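Pyruvate kinase (Toxoplasma gondii, PDB 3GG8) catalyses the last step of glycolysis, transferring the phosphoryl group of phosphoenolpyruvate to ADP to give pyruvate and ATP. Local coordinates at residues C[34-39]-C[362-367]; C[46-49]-C[53-56]; C[57-62]-C[89-94]; C[443-448]-C[454-459]. All blocks are in the same frame, centred on the assembly; numbering follows the deposited sequence.

Contact 1. Residues C[34-39]-C[362-367]; sequences TAHRTR and TMARIC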
loop_
_atom_site.group_PDB
_atom_site.type_symbol
_atom_site.label_atom_id
_atom_site.label_comp_id
_atom_site.label_asym_id
_atom_site.label_seq_id
_atom_site.Cartn_x
_atom_site.Cartn_y
_atom_site.Cartn_z
ATOM N N THR C 34 15.605 31.804 4.476
ATOM C CA THR C 34 16.999 31.362 4.751
ATOM C C THR C 34 17.100 29.924 5.252
ATOM O O THR C 34 18.190 29.357 5.282
ATOM C CB THR C 34 17.756 32.279 5.736
ATOM O OG1 THR C 34 16.998 32.426 6.940
ATOM C CG2 THR C 34 18.002 33.634 5.112
ATOM N N ALA C 35 15.975 29.328 5.632
ATOM C CA ALA C 35 15.979 27.954 6.119
ATOM C C ALA C 35 15.558 26.914 5.059
ATOM O O ALA C 35 15.290 25.748 5.395
ATOM C CB ALA C 35 15.140 27.830 7.387
ATOM N N HIS C 36 15.527 27.333 3.789
ATOM C CA HIS C 36 15.356 26.406 2.654
ATOM C C HIS C 36 16.419 25.292 2.679
ATOM O O HIS C 36 17.542 25.493 3.174
ATOM C CB HIS C 36 15.431 27.161 1.331
ATOM C CG HIS C 36 16.785 27.732 1.048
ATOM N ND1 HIS C 36 17.121 29.031 1.354
ATOM C CD2 HIS C 36 17.897 27.171 0.519
ATOM C CE1 HIS C 36 18.384 29.243 1.030
ATOM N NE2 HIS C 36 18.875 28.135 0.515
ATOM N N ARG C 37 16.057 24.129 2.139
ATOM C CA ARG C 37 16.897 22.920 2.186
ATOM C C ARG C 37 17.837 22.756 0.984
ATOM O O ARG C 37 18.974 22.281 1.120
ATOM C CB ARG C 37 16.002 21.686 2.350
ATOM C CG ARG C 37 14.782 21.916 3.246
ATOM C CD ARG C 37 15.159 22.026 4.728
ATOM N NE ARG C 37 15.847 20.819 5.197
ATOM C CZ ARG C 37 15.242 19.675 5.515
ATOM N NH1 ARG C 37 13.922 19.576 5.431
ATOM N NH2 ARG C 37 15.956 18.628 5.915
ATOM N N THR C 38 17.366 23.160 -0.191
ATOM C CA THR C 38 18.180 23.181 -1.418
ATOM C C THR C 38 19.461 24.032 -1.266
ATOM O O THR C 38 19.425 25.105 -0.672
ATOM C CB THR C 38 17.298 23.618 -2.648
ATOM O OG1 THR C 38 16.087 22.833 -2.673
ATOM C CG2 THR C 38 18.025 23.426 -3.951
ATOM N N ARG C 39 20.590 23.517 -1.761
ATOM C CA ARG C 39 21.904 24.168 -1.673
ATOM C C ARG C 39 22.148 25.103 -2.870
ATOM O O ARG C 39 21.698 24.825 -3.981
ATOM C CB ARG C 39 22.981 23.087 -1.707
ATOM C CG ARG C 39 23.442 22.524 -0.386
ATOM C CD ARG C 39 22.378 22.317 0.634
ATOM N NE ARG C 39 22.128 23.476 1.494
ATOM C CZ ARG C 39 22.949 23.939 2.438
ATOM N NH1 ARG C 39 22.574 24.977 3.165
ATOM N NH2 ARG C 39 24.143 23.393 2.657
ATOM N N THR C 362 16.987 35.839 -4.089
ATOM C CA THR C 362 15.830 35.491 -4.915
ATOM C C THR C 362 15.745 33.977 -5.123
ATOM O O THR C 362 14.666 33.380 -4.995
ATOM C CB THR C 362 15.858 36.263 -6.259
ATOM O OG1 THR C 362 15.874 37.666 -5.982
ATOM C CG2 THR C 362 14.665 35.930 -7.142
ATOM N N MET C 363 16.875 33.353 -5.411
ATOM C CA MET C 363 16.890 31.911 -5.569
ATOM C C MET C 363 16.598 31.180 -4.271
ATOM O O MET C 363 16.001 30.116 -4.308
ATOM C CB MET C 363 18.211 31.407 -6.167
ATOM C CG MET C 363 18.008 30.053 -6.868
ATOM S SD MET C 363 19.204 29.742 -8.161
ATOM C CE MET C 363 20.646 29.567 -7.127
ATOM N N ALA C 364 17.059 31.724 -3.141
ATOM C CA ALA C 364 16.738 31.189 -1.808
ATOM C C ALA C 364 15.237 31.256 -1.570
ATOM O O ALA C 364 14.649 30.323 -1.030
ATOM C CB ALA C 364 17.468 31.966 -0.734
ATOM N N ARG C 365 14.624 32.366 -1.983
ATOM C CA ARG C 365 13.173 32.545 -1.890
ATOM C C ARG C 365 12.426 31.550 -2.777
ATOM O O ARG C 365 11.472 30.953 -2.327
ATOM C CB ARG C 365 12.762 33.968 -2.266
ATOM C CG ARG C 365 12.922 35.003 -1.167
ATOM C CD ARG C 365 12.350 36.347 -1.618
ATOM N NE ARG C 365 13.385 37.257 -2.125
ATOM C CZ ARG C 365 14.053 38.133 -1.365
ATOM N NH1 ARG C 365 14.978 38.924 -1.910
ATOM N NH2 ARG C 365 13.794 38.226 -0.061
ATOM N N ILE C 366 12.872 31.373 -4.024
ATOM C CA ILE C 366 12.218 30.437 -4.959
ATOM C C ILE C 366 12.371 29.002 -4.461
ATOM O O ILE C 366 11.451 28.210 -4.576
ATOM C CB ILE C 366 12.777 30.512 -6.392
ATOM C CG1 ILE C 366 12.537 31.884 -7.014
ATOM C CG2 ILE C 366 12.133 29.444 -7.284
ATOM C CD1 ILE C 366 13.493 32.181 -8.172
ATOM N N CYS C 367 13.534 28.689 -3.894
ATOM C CA CYS C 367 13.766 27.372 -3.305
ATOM C C CYS C 367 12.785 27.137 -2.176
ATOM O O CYS C 367 12.105 26.112 -2.146
ATOM C CB CYS C 367 15.195 27.235 -2.792
ATOM S SG CYS C 367 16.392 26.937 -4.124
#
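His36 lays one face of its imidazole over the turn of helix at Ala364. The evidence is a CH-pi contact: Ala364 CA stands 4.1 Å from the centroid of the His36 ring, 28° off the ring normal. The methyl of the same alanine reaches the far end of the ring, with Ala364 CB 3.4 Å from His36 CE1. The ring gets there because chi1 of 67° places CG between the backbone N and the carbonyl carbon, which sets the imidazole against the helix. One helical turn further on, Cys367 CB lies 4.1 Å from His36 CB, and the thiol reaches Thr38, two residues on from the histidine: Cys367 SG is 3.7 Å from Thr38 CB. The methyl of Thr38 borders the same sulfur, its CG2 3.9 Å from Cys367 SG.

Two polar atoms of the loop, His36 ND1 and Thr38 OG1, have partners outside the two segments. His36 ND1 is hydrogen-bonded to the carbonyl of Trp33, which helps fix the rotation of the ring, and Thr38 OG1 is bonded to the carboxylate of Glu371. All four touching residues are buried. The contact thus lays the chain leading into strand 39-43, the first of the barrel, against helix 356-371, which follows the eighth strand; Cys367 also packs on Val344 of strand 343-346, Ala364 on Ile40 of strand 39-43, and Thr38 on Val337 of helix 327-339.

Contact 2. Residues C[46-49]-C[53-56]; sequences PACW and TLVK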
loop_
_atom_site.group_PDB
_atom_site.type_symbol
_atom_site.label_atom_id
_atom_site.label_comp_id
_atom_site.label_asym_id
_atom_site.label_seq_id
_atom_site.Cartn_x
_atom_site.Cartn_y
_atom_site.Cartn_z
ATOM N N PRO C 46 33.811 39.096 -11.597
ATOM C CA PRO C 46 34.008 40.519 -11.258
ATOM C C PRO C 46 32.873 41.152 -10.445
ATOM O O PRO C 46 33.128 42.035 -9.605
ATOM C CB PRO C 46 34.110 41.208 -12.633
ATOM C CG PRO C 46 34.542 40.145 -13.579
ATOM C CD PRO C 46 33.894 38.856 -13.053
ATOM N N ALA C 47 31.639 40.722 -10.705
ATOM C CA ALA C 47 30.473 41.250 -10.021
ATOM C C ALA C 47 30.448 40.878 -8.533
ATOM O O ALA C 47 29.773 41.537 -7.738
ATOM C CB ALA C 47 29.215 40.775 -10.705
ATOM N N CYS C 48 31.187 39.831 -8.156
ATOM C CA CYS C 48 31.302 39.458 -6.745
ATOM C C CYS C 48 32.755 39.301 -6.368
ATOM O O CYS C 48 33.134 38.454 -5.553
ATOM C CB CYS C 48 30.481 38.214 -6.391
ATOM S SG CYS C 48 30.808 36.718 -7.311
ATOM N N TRP C 49 33.558 40.150 -6.980
ATOM C CA TRP C 49 34.975 40.180 -6.751
ATOM C C TRP C 49 35.317 40.493 -5.288
ATOM O O TRP C 49 36.189 39.845 -4.699
ATOM C CB TRP C 49 35.618 41.215 -7.682
ATOM C CG TRP C 49 36.944 41.644 -7.223
ATOM C CD1 TRP C 49 38.126 40.941 -7.323
ATOM C CD2 TRP C 49 37.260 42.880 -6.575
ATOM N NE1 TRP C 49 39.153 41.676 -6.770
ATOM C CE2 TRP C 49 38.645 42.865 -6.302
ATOM C CE3 TRP C 49 36.505 44.000 -6.197
ATOM C CZ2 TRP C 49 39.287 43.925 -5.664
ATOM C CZ3 TRP C 49 37.147 45.056 -5.561
ATOM C CH2 TRP C 49 38.525 45.007 -5.299
ATOM N N THR C 53 30.856 41.818 -0.847
ATOM C CA THR C 53 29.718 41.199 -1.514
ATOM C C THR C 53 29.727 39.672 -1.350
ATOM O O THR C 53 28.672 39.043 -1.348
ATOM C CB THR C 53 29.497 41.674 -3.001
ATOM O OG1 THR C 53 29.940 40.682 -3.919
ATOM C CG2 THR C 53 30.194 42.985 -3.296
ATOM N N LEU C 54 30.908 39.075 -1.207
ATOM C CA LEU C 54 30.978 37.650 -0.902
ATOM C C LEU C 54 30.327 37.359 0.460
ATOM O O LEU C 54 29.564 36.397 0.600
ATOM C CB LEU C 54 32.416 37.144 -0.931
ATOM C CG LEU C 54 33.110 37.052 -2.292
ATOM C CD1 LEU C 54 34.570 36.671 -2.093
ATOM C CD2 LEU C 54 32.376 36.091 -3.261
ATOM N N VAL C 55 30.635 38.191 1.449
ATOM C CA VAL C 55 30.012 38.089 2.764
ATOM C C VAL C 55 28.483 38.224 2.667
ATOM O O VAL C 55 27.753 37.383 3.206
ATOM C CB VAL C 55 30.602 39.110 3.751
ATOM C CG1 VAL C 55 29.725 39.228 4.990
ATOM C CG2 VAL C 55 32.009 38.705 4.130
ATOM N N LYS C 56 28.009 39.252 1.957
ATOM C CA LYS C 56 26.568 39.450 1.724
ATOM C C LYS C 56 25.936 38.254 1.013
ATOM O O LYS C 56 24.768 37.955 1.212
ATOM C CB LYS C 56 26.323 40.714 0.911
ATOM C CG LYS C 56 26.520 41.995 1.700
ATOM C CD LYS C 56 26.302 43.226 0.849
ATOM C CE LYS C 56 26.662 44.468 1.634
ATOM N NZ LYS C 56 26.341 45.704 0.878
#
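Cys48 meets Thr53 and Leu54 where the loop after the first strand of the (beta/alpha)8 barrel turns into helix 51-60. Its backbone and CB face the hydroxyl of Thr53: Thr53 OG1 is 3.4 Å from Cys48 CA and 3.5 Å from Cys48 CB. Both neighbours are carbons, and this buried oxygen has no hydrogen-bonding partner anywhere in the model. The isobutyl end of Leu54 comes up to the carbonyl of Cys48 instead, with Leu54 CD2 3.4 Å from Cys48 O. Only a looser apolar approach joins the two side chains themselves, Cys48 CB to Leu54 CD2 at 4.2 Å.

The torsions of Leu54 explain its part. Its chi1 of -70° puts CG beside the backbone N, and with CD1 anti to CA (chi2 174°), the other branch, CD2, is the one set against Cys48 O, although the CB itself does not point at the loop.

In the next shell, residues 46-47 form a short 3-10 segment, closed by a weak bond from Trp49 N to Pro46 O, and a backbone hydrogen bond ties Ala47 to Ala351. On the helix side, Leu54 also packs on Met44 and on Asn83 and Ala87 of helix 74-90, so its branched end lies among these three residues. Its other methyl makes a long approach to the loop, Leu54 CD1 lying 4.4 Å from Trp49 O.

Contact 3. Residues C[57-62]-C[89-94]; sequences MIDAGM and KQRPEA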
loop_
_atom_site.group_PDB
_atom_site.type_symbol
_atom_site.label_atom_id
_atom_site.label_comp_id
_atom_site.label_asym_id
_atom_site.label_seq_id
_atom_site.Cartn_x
_atom_site.Cartn_y
_atom_site.Cartn_z
ATOM N N MET C 57 26.724 37.573 0.193
ATOM C CA MET C 57 26.263 36.386 -0.509
ATOM C C MET C 57 26.182 35.177 0.400
ATOM O O MET C 57 25.274 34.371 0.254
ATOM C CB MET C 57 27.134 36.108 -1.726
ATOM C CG MET C 57 26.784 37.034 -2.864
ATOM S SD MET C 57 27.998 37.035 -4.157
ATOM C CE MET C 57 27.752 35.445 -4.920
ATOM N N ILE C 58 27.113 35.059 1.346
ATOM C CA ILE C 58 27.009 34.028 2.362
ATOM C C ILE C 58 25.689 34.192 3.128
ATOM O O ILE C 58 24.937 33.219 3.281
ATOM C CB ILE C 58 28.177 34.052 3.358
ATOM C CG1 ILE C 58 29.497 33.693 2.671
ATOM C CG2 ILE C 58 27.883 33.115 4.551
ATOM C CD1 ILE C 58 30.716 33.963 3.520
ATOM N N ASP C 59 25.414 35.410 3.610
ATOM C CA ASP C 59 24.186 35.669 4.400
ATOM C C ASP C 59 22.950 35.351 3.571
ATOM O O ASP C 59 21.944 34.924 4.103
ATOM C CB ASP C 59 24.107 37.122 4.909
ATOM C CG ASP C 59 25.237 37.485 5.851
ATOM O OD1 ASP C 59 25.849 36.569 6.449
ATOM O OD2 ASP C 59 25.505 38.705 6.012
ATOM N N ALA C 60 23.060 35.538 2.261
ATOM C CA ALA C 60 21.940 35.361 1.343
ATOM C C ALA C 60 21.616 33.899 1.034
ATOM O O ALA C 60 20.509 33.591 0.578
ATOM C CB ALA C 60 22.200 36.132 0.066
ATOM N N GLY C 61 22.581 33.005 1.259
ATOM C CA GLY C 61 22.407 31.580 0.967
ATOM C C GLY C 61 23.498 30.865 0.177
ATOM O O GLY C 61 23.347 29.685 -0.142
ATOM N N MET C 62 24.592 31.544 -0.152
ATOM C CA MET C 62 25.690 30.881 -0.887
ATOM C C MET C 62 26.331 29.770 -0.045
ATOM O O MET C 62 26.734 30.023 1.085
ATOM C CB MET C 62 26.765 31.895 -1.317
ATOM C CG MET C 62 28.040 31.267 -1.900
ATOM S SD MET C 62 29.074 32.484 -2.727
ATOM C CE MET C 62 29.867 33.306 -1.326
ATOM N N LYS C 89 36.443 34.543 7.060
ATOM C CA LYS C 89 36.984 35.024 8.332
ATOM C C LYS C 89 35.962 35.903 9.044
ATOM O O LYS C 89 35.913 35.944 10.272
ATOM C CB LYS C 89 38.310 35.751 8.130
ATOM C CG LYS C 89 39.474 34.790 8.050
ATOM C CD LYS C 89 40.711 35.427 7.471
ATOM C CE LYS C 89 41.898 34.493 7.638
ATOM N NZ LYS C 89 42.823 34.544 6.475
ATOM N N GLN C 90 35.127 36.568 8.249
ATOM C CA GLN C 90 34.048 37.416 8.755
ATOM C C GLN C 90 32.825 36.592 9.142
ATOM O O GLN C 90 31.980 37.051 9.904
ATOM C CB GLN C 90 33.666 38.456 7.698
ATOM C CG GLN C 90 34.810 39.365 7.291
ATOM C CD GLN C 90 34.335 40.673 6.700
ATOM O OE1 GLN C 90 33.221 41.124 6.969
ATOM N NE2 GLN C 90 35.186 41.299 5.895
ATOM N N ARG C 91 32.737 35.381 8.590
ATOM C CA ARG C 91 31.682 34.423 8.898
ATOM C C ARG C 91 32.320 33.088 9.278
ATOM O O ARG C 91 32.464 32.199 8.432
ATOM C CB ARG C 91 30.740 34.247 7.701
ATOM C CG ARG C 91 30.016 35.518 7.269
ATOM C CD ARG C 91 28.855 35.870 8.197
ATOM N NE ARG C 91 28.234 37.147 7.846
ATOM C CZ ARG C 91 28.639 38.342 8.282
ATOM N NH1 ARG C 91 29.687 38.461 9.095
ATOM N NH2 ARG C 91 27.994 39.434 7.895
ATOM N N PRO C 92 32.723 32.947 10.558
ATOM C CA PRO C 92 33.478 31.763 10.976
ATOM C C PRO C 92 32.629 30.492 11.009
ATOM O O PRO C 92 33.177 29.395 11.122
ATOM C CB PRO C 92 33.958 32.119 12.384
ATOM C CG PRO C 92 33.651 33.573 12.571
ATOM C CD PRO C 92 32.503 33.873 11.681
ATOM N N GLU C 93 31.310 30.632 10.891
ATOM C CA GLU C 93 30.442 29.460 10.921
ATOM C C GLU C 93 30.163 28.874 9.551
ATOM O O GLU C 93 29.740 27.719 9.455
ATOM C CB GLU C 93 29.150 29.742 11.682
ATOM C CG GLU C 93 29.357 29.683 13.188
ATOM C CD GLU C 93 28.174 30.191 13.977
ATOM O OE1 GLU C 93 27.066 30.312 13.399
ATOM O OE2 GLU C 93 28.360 30.465 15.185
ATOM N N ALA C 94 30.421 29.660 8.503
ATOM C CA ALA C 94 30.210 29.225 7.126
ATOM C C ALA C 94 31.410 28.425 6.622
ATOM O O ALA C 94 32.566 28.830 6.808
ATOM C CB ALA C 94 29.948 30.408 6.228
#
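Asp59 and Arg91 form a bidentate salt bridge between the end of helix 51-60 and the loop after helix 74-90. The guanidinium is gripped side-on: Arg91 NE donates to Asp59 OD1 at 2.8 Å, and Arg91 NH2 donates to Asp59 OD2 at 3.2 Å. Both oxygens use their syn lone pairs, and the carboxylate and guanidinium planes lie 8° apart, nearly coplanar. The remaining nitrogen turns back on its own segment, Arg91 NH1 donating to Gln90 O at 2.8 Å, so that all three guanidinium nitrogens are engaged. A bend at chi2 (-77°) curls the arginine chain toward the carboxylate.

Apolar contacts run alongside the charged pair. Ile58 divides its branches: CG2 lies 3.8 Å from Ala94 CB, whereas CD1 reaches the aliphatic part of arginine, 4.1 Å from Arg91 CG.

Backbone turns shape both partners. A Schellman motif ends the helix at Gly61, whose positive phi suits glycine, and a type I beta turn from Arg91 to Ala94 brings those two side chains round to the same helix. With two donors matched in plane to two acceptors, the salt bridge fixes the rotation of both charged groups at a surface position, which probably favours the ionised form of each.

Contact 4. Residues C[443-448]-C[454-459]; sequences STIKHL and VTTMQV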
loop_
_atom_site.group_PDB
_atom_site.type_symbol
_atom_site.label_atom_id
_atom_site.label_comp_id
_atom_site.label_asym_id
_atom_site.label_seq_id
_atom_site.Cartn_x
_atom_site.Cartn_y
_atom_site.Cartn_z
ATOM N N SER C 443 37.260 18.287 5.274
ATOM C CA SER C 443 36.876 18.045 3.894
ATOM C C SER C 443 35.464 17.448 3.794
ATOM O O SER C 443 34.690 17.840 2.916
ATOM C CB SER C 443 37.928 17.224 3.140
ATOM O OG SER C 443 38.102 15.963 3.736
ATOM N N THR C 444 35.112 16.560 4.726
ATOM C CA THR C 444 33.739 16.043 4.799
ATOM C C THR C 444 32.719 17.158 5.026
ATOM O O THR C 444 31.708 17.214 4.332
ATOM C CB THR C 444 33.585 14.921 5.854
ATOM O OG1 THR C 444 34.148 13.718 5.335
ATOM C CG2 THR C 444 32.122 14.629 6.178
ATOM N N ILE C 445 32.972 18.042 5.984
ATOM C CA ILE C 445 32.096 19.202 6.196
ATOM C C ILE C 445 31.901 20.051 4.916
ATOM O O ILE C 445 30.781 20.507 4.629
ATOM C CB ILE C 445 32.593 20.055 7.383
ATOM C CG1 ILE C 445 32.103 19.440 8.689
ATOM C CG2 ILE C 445 32.114 21.512 7.291
ATOM C CD1 ILE C 445 33.229 19.119 9.564
ATOM N N LYS C 446 32.981 20.236 4.157
ATOM C CA LYS C 446 32.942 20.947 2.876
ATOM C C LYS C 446 32.155 20.186 1.790
ATOM O O LYS C 446 31.375 20.790 1.052
ATOM C CB LYS C 446 34.368 21.254 2.381
ATOM C CG LYS C 446 35.192 22.174 3.294
ATOM C CD LYS C 446 34.963 23.625 2.968
ATOM C CE LYS C 446 35.822 24.547 3.807
ATOM N NZ LYS C 446 37.257 24.499 3.422
ATOM N N HIS C 447 32.364 18.874 1.694
ATOM C CA HIS C 447 31.654 18.045 0.715
ATOM C C HIS C 447 30.141 18.054 0.925
ATOM O O HIS C 447 29.367 17.937 -0.011
ATOM C CB HIS C 447 32.185 16.608 0.726
ATOM C CG HIS C 447 33.599 16.478 0.242
ATOM N ND1 HIS C 447 34.489 15.572 0.782
ATOM C CD2 HIS C 447 34.277 17.138 -0.728
ATOM C CE1 HIS C 447 35.646 15.666 0.153
ATOM N NE2 HIS C 447 35.547 16.613 -0.762
ATOM N N LEU C 448 29.741 18.227 2.173
ATOM C CA LEU C 448 28.343 18.175 2.581
ATOM C C LEU C 448 27.561 19.436 2.236
ATOM O O LEU C 448 26.345 19.478 2.414
ATOM C CB LEU C 448 28.279 17.910 4.092
ATOM C CG LEU C 448 27.954 16.527 4.680
ATOM C CD1 LEU C 448 27.983 15.355 3.702
ATOM C CD2 LEU C 448 28.824 16.267 5.895
ATOM N N VAL C 454 20.805 19.310 4.531
ATOM C CA VAL C 454 21.899 19.232 5.488
ATOM C C VAL C 454 22.466 20.613 5.797
ATOM O O VAL C 454 22.724 21.387 4.890
ATOM C CB VAL C 454 23.035 18.283 4.967
ATOM C CG1 VAL C 454 24.268 18.308 5.885
ATOM C CG2 VAL C 454 22.520 16.865 4.853
ATOM N N THR C 455 22.603 20.938 7.087
ATOM C CA THR C 455 23.568 21.953 7.498
ATOM C C THR C 455 24.643 21.276 8.353
ATOM O O THR C 455 24.517 20.125 8.754
ATOM C CB THR C 455 22.968 23.183 8.214
ATOM O OG1 THR C 455 22.607 22.843 9.554
ATOM C CG2 THR C 455 21.766 23.753 7.452
ATOM N N THR C 456 25.703 21.999 8.634
ATOM C CA THR C 456 26.927 21.353 9.006
ATOM C C THR C 456 27.464 22.025 10.262
ATOM O O THR C 456 27.262 23.213 10.447
ATOM C CB THR C 456 27.853 21.404 7.766
ATOM O OG1 THR C 456 28.162 20.073 7.307
ATOM C CG2 THR C 456 29.060 22.254 7.961
ATOM N N MET C 457 28.059 21.239 11.163
ATOM C CA MET C 457 28.817 21.775 12.297
ATOM C C MET C 457 30.094 20.939 12.480
ATOM O O MET C 457 30.016 19.749 12.815
ATOM C CB MET C 457 27.964 21.775 13.579
ATOM C CG MET C 457 28.602 22.404 14.810
ATOM S SD MET C 457 27.551 22.288 16.290
ATOM C CE MET C 457 28.696 22.850 17.541
ATOM N N GLN C 458 31.262 21.558 12.265
ATOM C CA GLN C 458 32.532 20.883 12.550
ATOM C C GLN C 458 32.732 20.700 14.046
ATOM O O GLN C 458 32.375 21.558 14.851
ATOM C CB GLN C 458 33.747 21.579 11.918
ATOM C CG GLN C 458 35.011 20.685 11.937
ATOM C CD GLN C 458 36.238 21.291 11.271
ATOM O OE1 GLN C 458 36.140 21.947 10.238
ATOM N NE2 GLN C 458 37.411 21.032 11.847
ATOM N N VAL C 459 33.321 19.573 14.408
ATOM C CA VAL C 459 33.424 19.156 15.791
ATOM C C VAL C 459 34.887 18.712 16.019
ATOM O O VAL C 459 35.553 18.302 15.065
ATOM C CB VAL C 459 32.322 18.072 16.030
ATOM C CG1 VAL C 459 32.891 16.657 16.138
ATOM C CG2 VAL C 459 31.438 18.441 17.185
HETATM O O HOH W 1 25.219 21.070 3.949
#
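Ile445 and Thr456 meet methyl to methyl, their side chains crossing at an oblique angle, with Ile445 CG2 3.2 Å from Thr456 CG2. That separation is shorter than usual van der Waals contact and marks a tight spot in the model. The other branch of the isoleucine runs toward Gln458, where the two side chains cross at about a right angle: Ile445 CD1 lies 3.4 Å from Gln458 CG and equally near its CB. Gln458 has CG anti to its backbone N (chi1 -166°) and stays extended beyond, which lays its methylene carbons across the end of the isoleucine and carries the amide onward. There Gln458 OE1 accepts a hydrogen bond from Arg95, a residue that also packs on Ile445.

Leu448, one turn along from Ile445, faces the beginning of the strand. Its CB is 3.9 Å from Thr456 OG1, a buried hydroxyl oxygen with no hydrogen-bonding partner in the model, while Leu448 CG stands 4.3 Å from Val454 CG1. Polar linkage comes through water 1, which donates to both main-chain carbonyls, at a short 2.5 Å to Leu448 O and at 2.7 Å to Val454 O; the bridge rests on the two bonds together.

Val454 and Thr456 direct their side chains to the helix, and the intervening Thr455 points away, the alternation expected of a strand. The contact closes the second half of the beta-alpha-beta unit made of strand 435-439, helix 442-447 and strand 454-458. The last strand, outermost in its sheet within the chain, pairs in parallel with 435-439, whose Ser439 also touches Ile445; Met457, on the other face, packs on helix 465-478.

Overall arrangement
Contacts 1 and 4 are buried, contact 2 is partly buried and contact 3 lies at the surface, and the chemistry follows: a charged pair crosses contact 3, whereas contacts 1 and 4 are mainly apolar, with a bridging water added in contact 4, and contact 2 sets oxygens against carbons. Contacts 2 and 3 share helix 51-60, their centres 11 Å apart, and meet where Cys48 CB lies 3.5 Å from Met57 SD. Contact 1 joins the first barrel strand's approach to the helix after the eighth, and touches contact 3 through Ala364 and Ala60. Contact 4 belongs to the alpha/beta domain, yet it touches contact 1 by packing, Arg39 NH2 lying 3.3 Å from Val454 O.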